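Local coordinates for protein hydrolase, haloacid dehalogenase-like family (Chlorobaculum tepidum, PDB 2HCF) that probably works as a magnesium-binding hydrolase of the haloacid dehalogenase-like family, its natural substrate not established, at residues D28-V33 / D73-T78; T78-F83 / G118-S123; F139-D144 / H154-R159; L147-L152 / I183-E188. All blocks are in the same frame, centred on the assembly; numbering follows the deposited sequence. Where two conformers were deposited one is given.

Contact 1: residues D28-V33 / D73-T78; sequences DALIEV and DKAKET
Two first torsions set V33 against T78: in V33 (chi1 170°) CG1 lies anti to the backbone N and CG2 turns back beside it, while T78 (chi1 -59°) keeps OG1 next to its own N and sends CG2 anti to it. V33 CG2 therefore comes to rest 3.6 Å from T78 OG1, the two side chains sliding past each other in opposite directions, and the same methyl also meets K74 CG at 3.8 Å. T78 CG2 faces the other helix, 3.7 Å from A29 CB and also 3.7 Å from E32 OE1, at the end of an extended glutamate chain. L30 CD2 reaches A75 CB at 4.0 Å, although the CB of L30 points away from the partner helix. The axes of 28-33 and 73-78 approach to 8.8 Å at 139°, a spacing consistent with the small A29 and A75 at the interface. T78 OG1 bonds within its own helix to K74 O at 2.8 Å; that oxygen also accepts from T78 N, the two donors arriving from opposite faces of the carbonyl plane. No hydrogen bond runs between 28-33 and 73-78; the same helices are tied nearby by V33 O to K71 NZ and by the D28-R86 salt bridge. With its hydroxyl committed to K74 O, T78 presents a methyl to A29, and between these segments the contact is van der Waals in kind, mostly between methyls.

Contact 2: residues T78-F83 / G118-S123; sequences TYIALF and GNFEAS
The Y79 and F120 rings meet unequally: Y79 CD2 lies at the edge of the F120 ring, in its plane, 3.9 Å from F120 CD2, whereas F120 approaches the tyrosine ring at a slant. I80 reaches past the same phenylalanine, its CD1 4.1 Å from F120 CB, and its CG2 branch packs against A122 CB at 3.6 Å. S123 fits between the two aromatic residues of helix 65-86, with OG 3.5 Å from Y79 CE2 and CB 4.1 Å from F83 CD2. In S123 the hydroxyl sits between the backbone N and the carbonyl carbon (chi1 52°), which carries OG toward the tyrosine and to a bound water. That water, in the plane of the Y79 ring, accepts from both S123 OG, at 2.8 Å, and Y79 OH, and donates to N119 OD1 at 2.7 Å. Three polar side chains are thus tied together without bonding directly to one another. Y79 OH is also bonded to N22 ND2, so two partners fix the phenol end, and N119 OD1 has a second partner in K127 NZ. The amide's other end, N119 ND2, bonds to T117 OG1 and to OD1 of the magnesium ligand D12, which places N119 in the second shell of the metal. F120, at the N-cap position, leads into helix 121-129. A long helix of the alpha-helical insert resting on the loop after parallel strand 111-116 is consistent with the cap-to-core junction beside a HAD active site.

Contact 3: residues F139-D144 / H154-R159; sequences FGAFAD and HIALER
The guanidinium of R159 takes G140 O at its edge, only 1° out of its plane, while one of its faces carries I155 CG2 of the same helix, 3.3 Å above the plane and over its centre. The F139 ring stands nearly perpendicular to that group (82°); A156 O lies at the ring's edge, 3.6 Å from CE2, and R159 CB comes in obliquely, 3.9 Å from CD2. These contacts seat helix 152-164 against strand 140-141, an outer strand of the parallel sheet in the Rossmann-like HAD core, within the beta-alpha-beta crossover that leads through this helix to strand 173-177. A141 points its methyl at the helix and touches two side chains there, A156 CB and I155 CG2, each at 4.0 Å. F139 continues into the core against L6 and L8 of strand 5-9, where A156 also touches L8. Because the R159 chain is extended from CG to NE, its end reaches the strand backbone, and the I155 methyl over its centre would limit its tilt toward that side. NH1 serves a second acceptor, D145 OD2, which also receives F142 N, so D145 joins R159 to the backbone just after the strand. The bond itself runs from R159 NH1 to G140 O at 2.9 Å, in the carbonyl plane and on a lone pair, with an N-H...O angle of 152°.

Contact 4: residues L147-L152 / I183-E188; sequences LDRNEL and IRCARE
NH2 of R149, whose NE lies 3.9 Å from C185 SG, is held by two carboxylate oxygens, OD1 of the magnesium ligand D10 and OD1 of D182. NH1 bonds to G47 O, so the flat group is fixed at both of its terminal nitrogens while the sulfur sits at its edge, in plane. The C185 side chain is placed there by a first torsion of 82°, which sets SG between the backbone N and the carbonyl carbon. Next along the loop, N150 lays its carbonyl against the helix: OD1 is 3.3 Å from both CA and CB of C185, and in the conformer given the amide crosses the R184 chain obliquely, with OD1 3.8 Å from R184 CG. E188 bends at chi2 and brings CG within 3.3 Å of N150 O. Its carboxylate stays beside N150, and OE1 accepts from H154 NE2. D148 OD1 accepts from N150 N at 2.9 Å, an Asx turn that shapes the loop just where R149 leaves it; the donor meets that oxygen from well above the carboxylate plane. No hydrogen bond crosses between 147-152 and 183-188, so their fit rests on van der Waals contacts, while the ends of R149 and E188, and of R184 with E180 in the conformer given, have their polar partners outside. Through its bond to D10, R149 links this contact to the carboxylates around the magnesium ion.

Contacts 1 and 2 share T78 and line up along helix 65-86, their centres 10 Å apart, with A29 CB 3.6 Å from Y79 N. Contact 1 lies away from the metal site but is joined to contact 3 by the salt bridge of K76 NZ to D144 OD2 at 2.8 Å. D144 OD1 in turn lies 2.8 Å from E121 N in contact 2, a probable hydrogen bond, so one aspartate links helices 65-86 and 121-129. Contacts 3 and 4, centres 11 Å apart, meet in a probable hydrogen bond of 2.9 Å between H154 NE2 and E188 OE1. Contacts 2 and 4 both reach the metal ligands, the R149 side chain of contact 4 lying about 6 Å from the magnesium ion (nearest atoms).

Contact 1: residues D28-V33 / D73-T78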
loop_
_atom_site.group_PDB
_atom_site.type_symbol
_atom_site.label_atom_id
_atom_site.label_comp_id
_atom_site.label_asym_id
_atom_site.label_seq_id
_atom_site.Cartn_x
_atom_site.Cartn_y
_atom_site.Cartn_z
ATOM N N ASP A 28 -0.928 -20.679 -4.528
ATOM C CA ASP A 28 -0.640 -21.828 -3.691
ATOM C C ASP A 28 -1.400 -21.860 -2.359
ATOM O O ASP A 28 -1.757 -22.941 -1.878
ATOM C CB ASP A 28 0.877 -21.930 -3.426
ATOM C CG ASP A 28 1.638 -22.511 -4.607
ATOM O OD1 ASP A 28 0.978 -23.001 -5.555
ATOM O OD2 ASP A 28 2.891 -22.492 -4.599
ATOM N N ALA A 29 -1.623 -20.692 -1.754
ATOM C CA ALA A 29 -2.329 -20.619 -0.488
ATOM C C ALA A 29 -3.809 -20.902 -0.696
ATOM O O ALA A 29 -4.434 -21.640 0.085
ATOM C CB ALA A 29 -2.123 -19.265 0.159
ATOM N N LEU A 30 -4.378 -20.347 -1.758
ATOM C CA LEU A 30 -5.764 -20.614 -2.078
ATOM C C LEU A 30 -6.023 -22.074 -2.491
ATOM O O LEU A 30 -7.059 -22.640 -2.143
ATOM C CB LEU A 30 -6.249 -19.649 -3.173
ATOM C CG LEU A 30 -6.188 -18.173 -2.804
ATOM C CD1 LEU A 30 -6.726 -17.317 -3.927
ATOM C CD2 LEU A 30 -6.995 -17.866 -1.523
ATOM N N ILE A 31 -5.114 -22.670 -3.259
ATOM C CA ILE A 31 -5.230 -24.100 -3.578
ATOM C C ILE A 31 -5.257 -24.922 -2.287
ATOM O O ILE A 31 -6.070 -25.837 -2.120
ATOM C CB ILE A 31 -4.075 -24.584 -4.477
ATOM C CG1 ILE A 31 -4.227 -24.019 -5.893
ATOM C CG2 ILE A 31 -4.049 -26.126 -4.539
ATOM C CD1 ILE A 31 -2.955 -24.115 -6.754
ATOM N N GLU A 32 -4.373 -24.569 -1.362
ATOM C CA GLU A 32 -4.293 -25.254 -0.090
ATOM C C GLU A 32 -5.571 -25.173 0.737
ATOM O O GLU A 32 -5.948 -26.147 1.378
ATOM C CB GLU A 32 -3.120 -24.744 0.735
ATOM C CG GLU A 32 -2.976 -25.507 2.028
ATOM C CD GLU A 32 -1.680 -25.203 2.783
ATOM O OE1 GLU A 32 -0.702 -24.703 2.157
ATOM O OE2 GLU A 32 -1.666 -25.487 4.019
ATOM N N VAL A 33 -6.246 -24.035 0.710
ATOM C CA VAL A 33 -7.389 -23.792 1.580
ATOM C C VAL A 33 -8.706 -24.122 0.879
ATOM O O VAL A 33 -9.553 -24.801 1.449
ATOM C CB VAL A 33 -7.381 -22.341 2.073
ATOM C CG1 VAL A 33 -8.670 -21.965 2.779
ATOM C CG2 VAL A 33 -6.163 -22.127 3.022
ATOM N N ASP A 73 -10.084 -16.211 6.719
ATOM C CA ASP A 73 -8.998 -15.992 7.690
ATOM C C ASP A 73 -7.906 -17.034 7.554
ATOM O O ASP A 73 -6.725 -16.696 7.597
ATOM C CB ASP A 73 -9.521 -15.928 9.135
ATOM C CG ASP A 73 -10.391 -14.702 9.396
ATOM O OD1 ASP A 73 -10.218 -13.647 8.746
ATOM O OD2 ASP A 73 -11.301 -14.800 10.256
ATOM N N LYS A 74 -8.281 -18.298 7.355
ATOM C CA LYS A 74 -7.274 -19.334 7.102
ATOM C C LYS A 74 -6.481 -19.100 5.795
ATOM O O LYS A 74 -5.277 -19.304 5.752
ATOM C CB LYS A 74 -7.916 -20.719 7.099
ATOM C CG LYS A 74 -6.937 -21.829 6.761
ATOM C CD LYS A 74 -7.099 -23.062 7.609
ATOM C CE LYS A 74 -5.795 -23.907 7.563
ATOM N NZ LYS A 74 -4.598 -23.209 8.192
ATOM N N ALA A 75 -7.169 -18.678 4.738
ATOM C CA ALA A 75 -6.504 -18.295 3.477
ATOM C C ALA A 75 -5.512 -17.155 3.701
ATOM O O ALA A 75 -4.365 -17.219 3.242
ATOM C CB ALA A 75 -7.538 -17.903 2.427
ATOM N N LYS A 76 -5.941 -16.124 4.426
ATOM C CA LYS A 76 -5.047 -15.015 4.787
ATOM C C LYS A 76 -3.794 -15.524 5.493
ATOM O O LYS A 76 -2.681 -15.224 5.050
ATOM C CB LYS A 76 -5.768 -13.992 5.668
ATOM C CG LYS A 76 -4.931 -12.866 6.217
ATOM C CD LYS A 76 -5.756 -12.062 7.160
ATOM C CE LYS A 76 -4.960 -10.969 7.809
ATOM N NZ LYS A 76 -5.881 -10.210 8.717
ATOM N N GLU A 77 -3.974 -16.295 6.574
ATOM C CA GLU A 77 -2.851 -16.771 7.375
ATOM C C GLU A 77 -1.900 -17.660 6.571
ATOM O O GLU A 77 -0.690 -17.601 6.755
ATOM C CB GLU A 77 -3.362 -17.554 8.595
ATOM N N THR A 78 -2.461 -18.501 5.710
ATOM C CA THR A 78 -1.667 -19.400 4.869
ATOM C C THR A 78 -0.812 -18.581 3.879
ATOM O O THR A 78 0.389 -18.820 3.757
ATOM C CB THR A 78 -2.588 -20.430 4.136
ATOM O OG1 THR A 78 -3.324 -21.197 5.105
ATOM C CG2 THR A 78 -1.778 -21.384 3.232
#

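Contact 2: residues T78-F83 / G118-S123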
loop_
_atom_site.group_PDB
_atom_site.type_symbol
_atom_site.label_atom_id
_atom_site.label_comp_id
_atom_site.label_asym_id
_atom_site.label_seq_id
_atom_site.Cartn_x
_atom_site.Cartn_y
_atom_site.Cartn_z
ATOM N N THR A 78 -2.461 -18.501 5.710
ATOM C CA THR A 78 -1.667 -19.400 4.869
ATOM C C THR A 78 -0.812 -18.581 3.879
ATOM O O THR A 78 0.389 -18.820 3.757
ATOM C CB THR A 78 -2.588 -20.430 4.136
ATOM O OG1 THR A 78 -3.324 -21.197 5.105
ATOM C CG2 THR A 78 -1.778 -21.384 3.232
ATOM N N TYR A 79 -1.432 -17.588 3.241
ATOM C CA TYR A 79 -0.737 -16.676 2.317
ATOM C C TYR A 79 0.441 -15.963 3.016
ATOM O O TYR A 79 1.571 -15.967 2.528
ATOM C CB TYR A 79 -1.735 -15.651 1.737
ATOM C CG TYR A 79 -1.034 -14.471 1.093
ATOM C CD1 TYR A 79 -0.337 -14.624 -0.083
ATOM C CD2 TYR A 79 -1.030 -13.225 1.703
ATOM C CE1 TYR A 79 0.346 -13.562 -0.664
ATOM C CE2 TYR A 79 -0.359 -12.155 1.136
ATOM C CZ TYR A 79 0.333 -12.336 -0.047
ATOM O OH TYR A 79 1.010 -11.297 -0.625
ATOM N N ILE A 80 0.166 -15.387 4.184
ATOM C CA ILE A 80 1.182 -14.650 4.927
ATOM C C ILE A 80 2.354 -15.559 5.292
ATOM O O ILE A 80 3.522 -15.196 5.095
ATOM C CB ILE A 80 0.573 -13.995 6.213
ATOM C CG1 ILE A 80 -0.388 -12.880 5.817
ATOM C CG2 ILE A 80 1.659 -13.485 7.127
ATOM C CD1 ILE A 80 -1.329 -12.422 6.909
ATOM N N ALA A 81 2.043 -16.727 5.842
ATOM C CA ALA A 81 3.068 -17.660 6.274
ATOM C C ALA A 81 3.903 -18.130 5.090
ATOM O O ALA A 81 5.139 -18.177 5.158
ATOM C CB ALA A 81 2.429 -18.852 6.963
ATOM N N LEU A 82 3.232 -18.430 3.980
ATOM C CA LEU A 82 3.942 -18.887 2.773
ATOM C C LEU A 82 4.827 -17.784 2.190
ATOM O O LEU A 82 5.952 -18.057 1.760
ATOM C CB LEU A 82 2.936 -19.340 1.734
ATOM C CG LEU A 82 3.298 -20.538 0.880
ATOM C CD1 LEU A 82 3.886 -21.691 1.710
ATOM C CD2 LEU A 82 2.026 -20.962 0.134
ATOM N N PHE A 83 4.330 -16.546 2.206
ATOM C CA PHE A 83 5.098 -15.411 1.716
ATOM C C PHE A 83 6.364 -15.261 2.560
ATOM O O PHE A 83 7.468 -15.149 2.019
ATOM C CB PHE A 83 4.256 -14.122 1.687
ATOM C CG PHE A 83 4.966 -12.982 1.021
ATOM C CD1 PHE A 83 5.149 -12.983 -0.352
ATOM C CD2 PHE A 83 5.583 -11.989 1.781
ATOM C CE1 PHE A 83 5.861 -11.954 -0.976
ATOM C CE2 PHE A 83 6.326 -10.967 1.166
ATOM C CZ PHE A 83 6.462 -10.952 -0.203
ATOM N N GLY A 118 -2.614 -1.856 0.264
ATOM C CA GLY A 118 -3.487 -3.002 -0.046
ATOM C C GLY A 118 -2.951 -4.303 0.532
ATOM O O GLY A 118 -3.641 -5.324 0.531
ATOM N N ASN A 119 -1.699 -4.303 0.989
ATOM C CA ASN A 119 -1.145 -5.471 1.664
ATOM C C ASN A 119 -1.790 -5.710 3.048
ATOM O O ASN A 119 -2.095 -4.754 3.777
ATOM C CB ASN A 119 0.374 -5.298 1.886
ATOM C CG ASN A 119 1.193 -5.382 0.604
ATOM O OD1 ASN A 119 1.534 -6.490 0.156
ATOM N ND2 ASN A 119 1.599 -4.213 0.060
ATOM N N PHE A 120 -1.978 -6.986 3.414
ATOM C CA PHE A 120 -2.129 -7.360 4.804
ATOM C C PHE A 120 -0.865 -6.833 5.491
ATOM O O PHE A 120 0.213 -6.783 4.884
ATOM C CB PHE A 120 -2.221 -8.891 4.991
ATOM C CG PHE A 120 -3.435 -9.534 4.347
ATOM C CD1 PHE A 120 -4.721 -9.141 4.695
ATOM C CD2 PHE A 120 -3.285 -10.575 3.434
ATOM C CE1 PHE A 120 -5.850 -9.746 4.095
ATOM C CE2 PHE A 120 -4.390 -11.178 2.859
ATOM C CZ PHE A 120 -5.674 -10.754 3.182
ATOM N N GLU A 121 -0.994 -6.400 6.739
ATOM C CA GLU A 121 0.139 -5.826 7.455
ATOM C C GLU A 121 1.319 -6.767 7.528
ATOM O O GLU A 121 2.449 -6.322 7.340
ATOM C CB GLU A 121 -0.218 -5.421 8.887
ATOM C CG GLU A 121 0.950 -4.739 9.638
ATOM C CD GLU A 121 0.545 -4.046 10.972
ATOM O OE1 GLU A 121 -0.620 -4.166 11.427
ATOM O OE2 GLU A 121 1.401 -3.354 11.543
ATOM N N ALA A 122 1.086 -8.041 7.830
ATOM C CA ALA A 122 2.210 -8.916 8.129
ATOM C C ALA A 122 3.052 -9.142 6.869
ATOM O O ALA A 122 4.281 -9.151 6.948
ATOM C CB ALA A 122 1.734 -10.238 8.716
ATOM N N SER A 123 2.380 -9.297 5.721
ATOM C CA SER A 123 3.074 -9.512 4.451
ATOM C C SER A 123 3.609 -8.202 3.836
ATOM O O SER A 123 4.717 -8.173 3.271
ATOM C CB SER A 123 2.223 -10.302 3.489
ATOM O OG SER A 123 0.936 -9.731 3.330
HETATM O O HOH W 1 0.291 -8.789 0.809
#

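Contact 3: residues F139-D144 / H154-R159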
loop_
_atom_site.group_PDB
_atom_site.type_symbol
_atom_site.label_atom_id
_atom_site.label_comp_id
_atom_site.label_asym_id
_atom_site.label_seq_id
_atom_site.Cartn_x
_atom_site.Cartn_y
_atom_site.Cartn_z
ATOM N N PHE A 139 3.133 3.013 12.094
ATOM C CA PHE A 139 1.743 2.582 12.079
ATOM C C PHE A 139 1.261 2.584 10.650
ATOM O O PHE A 139 1.985 3.040 9.758
ATOM C CB PHE A 139 0.853 3.539 12.914
ATOM C CG PHE A 139 0.456 4.784 12.181
ATOM C CD1 PHE A 139 1.389 5.733 11.872
ATOM C CD2 PHE A 139 -0.845 4.973 11.743
ATOM C CE1 PHE A 139 1.050 6.863 11.163
ATOM C CE2 PHE A 139 -1.185 6.105 11.028
ATOM C CZ PHE A 139 -0.260 7.039 10.745
ATOM N N GLY A 140 0.020 2.145 10.408
ATOM C CA GLY A 140 -0.575 2.320 9.089
ATOM C C GLY A 140 -2.020 1.861 9.051
ATOM O O GLY A 140 -2.587 1.546 10.105
ATOM N N ALA A 141 -2.656 1.920 7.871
ATOM C CA ALA A 141 -3.862 1.206 7.632
ATOM C C ALA A 141 -3.582 0.192 6.519
ATOM O O ALA A 141 -2.843 0.497 5.546
ATOM C CB ALA A 141 -4.990 2.150 7.242
ATOM N N PHE A 142 -4.160 -1.007 6.674
ATOM C CA PHE A 142 -3.821 -2.198 5.881
ATOM C C PHE A 142 -5.045 -3.000 5.431
ATOM O O PHE A 142 -6.207 -2.694 5.797
ATOM C CB PHE A 142 -2.909 -3.112 6.696
ATOM C CG PHE A 142 -1.733 -2.419 7.330
ATOM C CD1 PHE A 142 -0.526 -2.334 6.663
ATOM C CD2 PHE A 142 -1.820 -1.892 8.623
ATOM C CE1 PHE A 142 0.589 -1.692 7.267
ATOM C CE2 PHE A 142 -0.694 -1.260 9.235
ATOM C CZ PHE A 142 0.481 -1.150 8.530
ATOM N N ALA A 143 -4.807 -4.061 4.652
ATOM C CA ALA A 143 -5.904 -4.940 4.197
ATOM C C ALA A 143 -6.569 -5.703 5.344
ATOM O O ALA A 143 -7.666 -6.242 5.187
ATOM C CB ALA A 143 -5.444 -5.913 3.123
ATOM N N ASP A 144 -5.923 -5.752 6.496
ATOM C CA ASP A 144 -6.601 -6.278 7.684
ATOM C C ASP A 144 -7.804 -5.434 8.088
ATOM O O ASP A 144 -8.711 -5.915 8.764
ATOM C CB ASP A 144 -5.630 -6.390 8.829
ATOM C CG ASP A 144 -4.294 -6.929 8.381
ATOM O OD1 ASP A 144 -3.553 -6.139 7.787
ATOM O OD2 ASP A 144 -3.981 -8.120 8.603
ATOM N N HIS A 154 -9.565 7.152 6.537
ATOM C CA HIS A 154 -10.238 7.482 7.782
ATOM C C HIS A 154 -9.599 6.770 8.944
ATOM O O HIS A 154 -9.270 7.387 9.936
ATOM C CB HIS A 154 -11.697 7.117 7.700
ATOM C CG HIS A 154 -12.423 7.791 6.589
ATOM N ND1 HIS A 154 -12.722 9.136 6.603
ATOM C CD2 HIS A 154 -12.927 7.302 5.430
ATOM C CE1 HIS A 154 -13.385 9.447 5.505
ATOM N NE2 HIS A 154 -13.538 8.349 4.780
ATOM N N ILE A 155 -9.380 5.475 8.777
ATOM C CA ILE A 155 -8.751 4.637 9.786
ATOM C C ILE A 155 -7.335 5.118 10.128
ATOM O O ILE A 155 -6.991 5.258 11.297
ATOM C CB ILE A 155 -8.720 3.150 9.318
ATOM C CG1 ILE A 155 -10.132 2.574 9.313
ATOM C CG2 ILE A 155 -7.714 2.290 10.171
ATOM C CD1 ILE A 155 -10.233 1.183 8.706
ATOM N N ALA A 156 -6.517 5.367 9.104
ATOM C CA ALA A 156 -5.188 5.934 9.309
ATOM C C ALA A 156 -5.242 7.302 9.970
ATOM O O ALA A 156 -4.451 7.562 10.836
ATOM C CB ALA A 156 -4.431 6.021 8.003
ATOM N N LEU A 157 -6.165 8.181 9.568
ATOM C CA LEU A 157 -6.260 9.498 10.217
ATOM C C LEU A 157 -6.567 9.378 11.734
ATOM O O LEU A 157 -5.912 10.008 12.579
ATOM C CB LEU A 157 -7.306 10.358 9.509
ATOM C CG LEU A 157 -7.486 11.749 10.103
ATOM C CD1 LEU A 157 -6.187 12.532 10.126
ATOM C CD2 LEU A 157 -8.539 12.474 9.309
ATOM N N GLU A 158 -7.525 8.526 12.082
ATOM C CA GLU A 158 -7.879 8.285 13.484
ATOM C C GLU A 158 -6.695 7.759 14.283
ATOM O O GLU A 158 -6.444 8.221 15.400
ATOM C CB GLU A 158 -9.033 7.322 13.573
ATOM C CG GLU A 158 -9.678 7.246 14.922
ATOM C CD GLU A 158 -10.954 6.445 14.877
ATOM O OE1 GLU A 158 -10.874 5.241 14.554
ATOM O OE2 GLU A 158 -12.048 7.042 15.099
ATOM N N ARG A 159 -5.985 6.799 13.714
ATOM C CA ARG A 159 -4.804 6.235 14.372
ATOM C C ARG A 159 -3.709 7.271 14.567
ATOM O O ARG A 159 -3.047 7.294 15.601
ATOM C CB ARG A 159 -4.269 5.019 13.590
ATOM C CG ARG A 159 -5.189 3.819 13.694
ATOM C CD ARG A 159 -4.696 2.600 12.887
ATOM N NE ARG A 159 -5.687 1.533 12.999
ATOM C CZ ARG A 159 -5.803 0.494 12.184
ATOM N NH1 ARG A 159 -4.946 0.304 11.181
ATOM N NH2 ARG A 159 -6.808 -0.360 12.383
#

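Contact 4: residues L147-L152 / I183-E188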
loop_
_atom_site.group_PDB
_atom_site.type_symbol
_atom_site.label_atom_id
_atom_site.label_comp_id
_atom_site.label_asym_id
_atom_site.label_seq_id
_atom_site.Cartn_x
_atom_site.Cartn_y
_atom_site.Cartn_z
ATOM N N LEU A 147 -11.930 -4.201 3.047
ATOM C CA LEU A 147 -11.888 -4.722 1.685
ATOM C C LEU A 147 -11.863 -3.570 0.674
ATOM O O LEU A 147 -11.426 -3.751 -0.447
ATOM C CB LEU A 147 -13.114 -5.620 1.407
ATOM C CG LEU A 147 -13.290 -6.903 2.241
ATOM C CD1 LEU A 147 -14.674 -7.507 1.977
ATOM C CD2 LEU A 147 -12.220 -7.934 1.964
ATOM N N ASP A 148 -12.335 -2.389 1.091
ATOM C CA ASP A 148 -12.418 -1.206 0.231
ATOM C C ASP A 148 -11.373 -0.170 0.633
ATOM O O ASP A 148 -11.355 0.280 1.800
ATOM C CB ASP A 148 -13.798 -0.602 0.378
ATOM C CG ASP A 148 -13.968 0.692 -0.410
ATOM O OD1 ASP A 148 -13.010 1.127 -1.088
ATOM O OD2 ASP A 148 -15.092 1.249 -0.361
ATOM N N ARG A 149 -10.518 0.205 -0.324
ATOM C CA ARG A 149 -9.346 1.082 -0.056
ATOM C C ARG A 149 -9.817 2.418 0.509
ATOM O O ARG A 149 -9.117 3.079 1.259
ATOM C CB ARG A 149 -8.482 1.338 -1.313
ATOM C CG ARG A 149 -7.069 1.844 -0.959
ATOM C CD ARG A 149 -6.227 2.261 -2.145
ATOM N NE ARG A 149 -4.904 2.540 -1.630
ATOM C CZ ARG A 149 -3.901 1.695 -1.697
ATOM N NH1 ARG A 149 -4.041 0.548 -2.343
ATOM N NH2 ARG A 149 -2.734 2.017 -1.159
ATOM N N ASN A 150 -11.031 2.797 0.135
ATOM C CA ASN A 150 -11.612 4.091 0.545
ATOM C C ASN A 150 -12.031 4.217 1.998
ATOM O O ASN A 150 -12.317 5.330 2.446
ATOM C CB ASN A 150 -12.780 4.443 -0.366
ATOM C CG ASN A 150 -12.328 4.730 -1.782
ATOM O OD1 ASN A 150 -11.145 4.998 -2.033
ATOM N ND2 ASN A 150 -13.264 4.674 -2.716
ATOM N N GLU A 151 -12.047 3.103 2.730
ATOM C CA GLU A 151 -12.184 3.123 4.193
ATOM C C GLU A 151 -10.858 3.425 4.914
ATOM O O GLU A 151 -10.866 3.969 6.021
ATOM C CB GLU A 151 -12.738 1.780 4.681
ATOM C CG GLU A 151 -14.136 1.473 4.122
ATOM C CD GLU A 151 -14.684 0.125 4.578
ATOM O OE1 GLU A 151 -14.379 -0.312 5.731
ATOM O OE2 GLU A 151 -15.427 -0.502 3.769
ATOM N N LEU A 152 -9.731 3.103 4.276
ATOM C CA LEU A 152 -8.405 3.213 4.916
ATOM C C LEU A 152 -7.916 4.604 5.381
ATOM O O LEU A 152 -7.320 4.708 6.449
ATOM C CB LEU A 152 -7.344 2.581 4.018
ATOM C CG LEU A 152 -7.360 1.062 3.778
ATOM C CD1 LEU A 152 -5.971 0.578 3.377
ATOM C CD2 LEU A 152 -7.893 0.279 4.953
ATOM N N ILE A 183 -4.975 7.728 -5.690
ATOM C CA ILE A 183 -5.427 9.077 -5.876
ATOM C C ILE A 183 -6.853 9.214 -5.340
ATOM O O ILE A 183 -7.231 10.231 -4.732
ATOM C CB ILE A 183 -5.386 9.475 -7.385
ATOM C CG1 ILE A 183 -3.943 9.502 -7.888
ATOM C CG2 ILE A 183 -5.990 10.853 -7.577
ATOM C CD1 ILE A 183 -3.801 9.492 -9.387
ATOM N N ARG A 184 -7.658 8.190 -5.585
ATOM C CA ARG A 184 -9.087 8.241 -5.284
ATOM C C ARG A 184 -9.290 8.165 -3.777
ATOM O O ARG A 184 -10.108 8.851 -3.213
ATOM C CB ARG A 184 -9.814 7.082 -5.962
ATOM C CG ARG A 184 -11.224 6.827 -5.406
ATOM C CD ARG A 184 -12.063 5.924 -6.288
ATOM N NE ARG A 184 -11.716 6.109 -7.690
ATOM C CZ ARG A 184 -11.094 5.209 -8.449
ATOM N NH1 ARG A 184 -10.783 3.985 -7.994
ATOM N NH2 ARG A 184 -10.798 5.540 -9.688
ATOM N N CYS A 185 -8.507 7.336 -3.105
ATOM C CA CYS A 185 -8.748 7.198 -1.646
ATOM C C CYS A 185 -8.384 8.493 -0.880
ATOM O O CYS A 185 -8.972 8.787 0.160
ATOM C CB CYS A 185 -8.117 5.941 -1.076
ATOM S SG CYS A 185 -6.419 6.069 -0.716
ATOM N N ALA A 186 -7.475 9.292 -1.436
ATOM C CA ALA A 186 -7.104 10.578 -0.848
ATOM C C ALA A 186 -8.268 11.561 -0.812
ATOM O O ALA A 186 -8.357 12.406 0.078
ATOM C CB ALA A 186 -5.943 11.181 -1.596
ATOM N N ARG A 187 -9.171 11.453 -1.775
ATOM C CA ARG A 187 -10.315 12.349 -1.843
ATOM C C ARG A 187 -11.228 12.189 -0.620
ATOM O O ARG A 187 -11.942 13.123 -0.252
ATOM C CB ARG A 187 -11.136 12.097 -3.114
ATOM C CG ARG A 187 -10.346 12.181 -4.445
ATOM C CD ARG A 187 -11.270 11.938 -5.659
ATOM N NE ARG A 187 -10.492 11.720 -6.895
ATOM C CZ ARG A 187 -10.815 10.877 -7.884
ATOM N NH1 ARG A 187 -11.928 10.130 -7.857
ATOM N NH2 ARG A 187 -10.015 10.801 -8.938
ATOM N N GLU A 188 -11.181 11.020 0.022
ATOM C CA GLU A 188 -11.943 10.767 1.253
ATOM C C GLU A 188 -11.700 11.808 2.338
ATOM O O GLU A 188 -12.617 12.144 3.076
ATOM C CB GLU A 188 -11.614 9.386 1.806
ATOM C CG GLU A 188 -12.133 8.275 0.927
ATOM C CD GLU A 188 -13.652 8.230 0.915
ATOM O OE1 GLU A 188 -14.271 8.300 2.001
ATOM O OE2 GLU A 188 -14.244 8.124 -0.178
#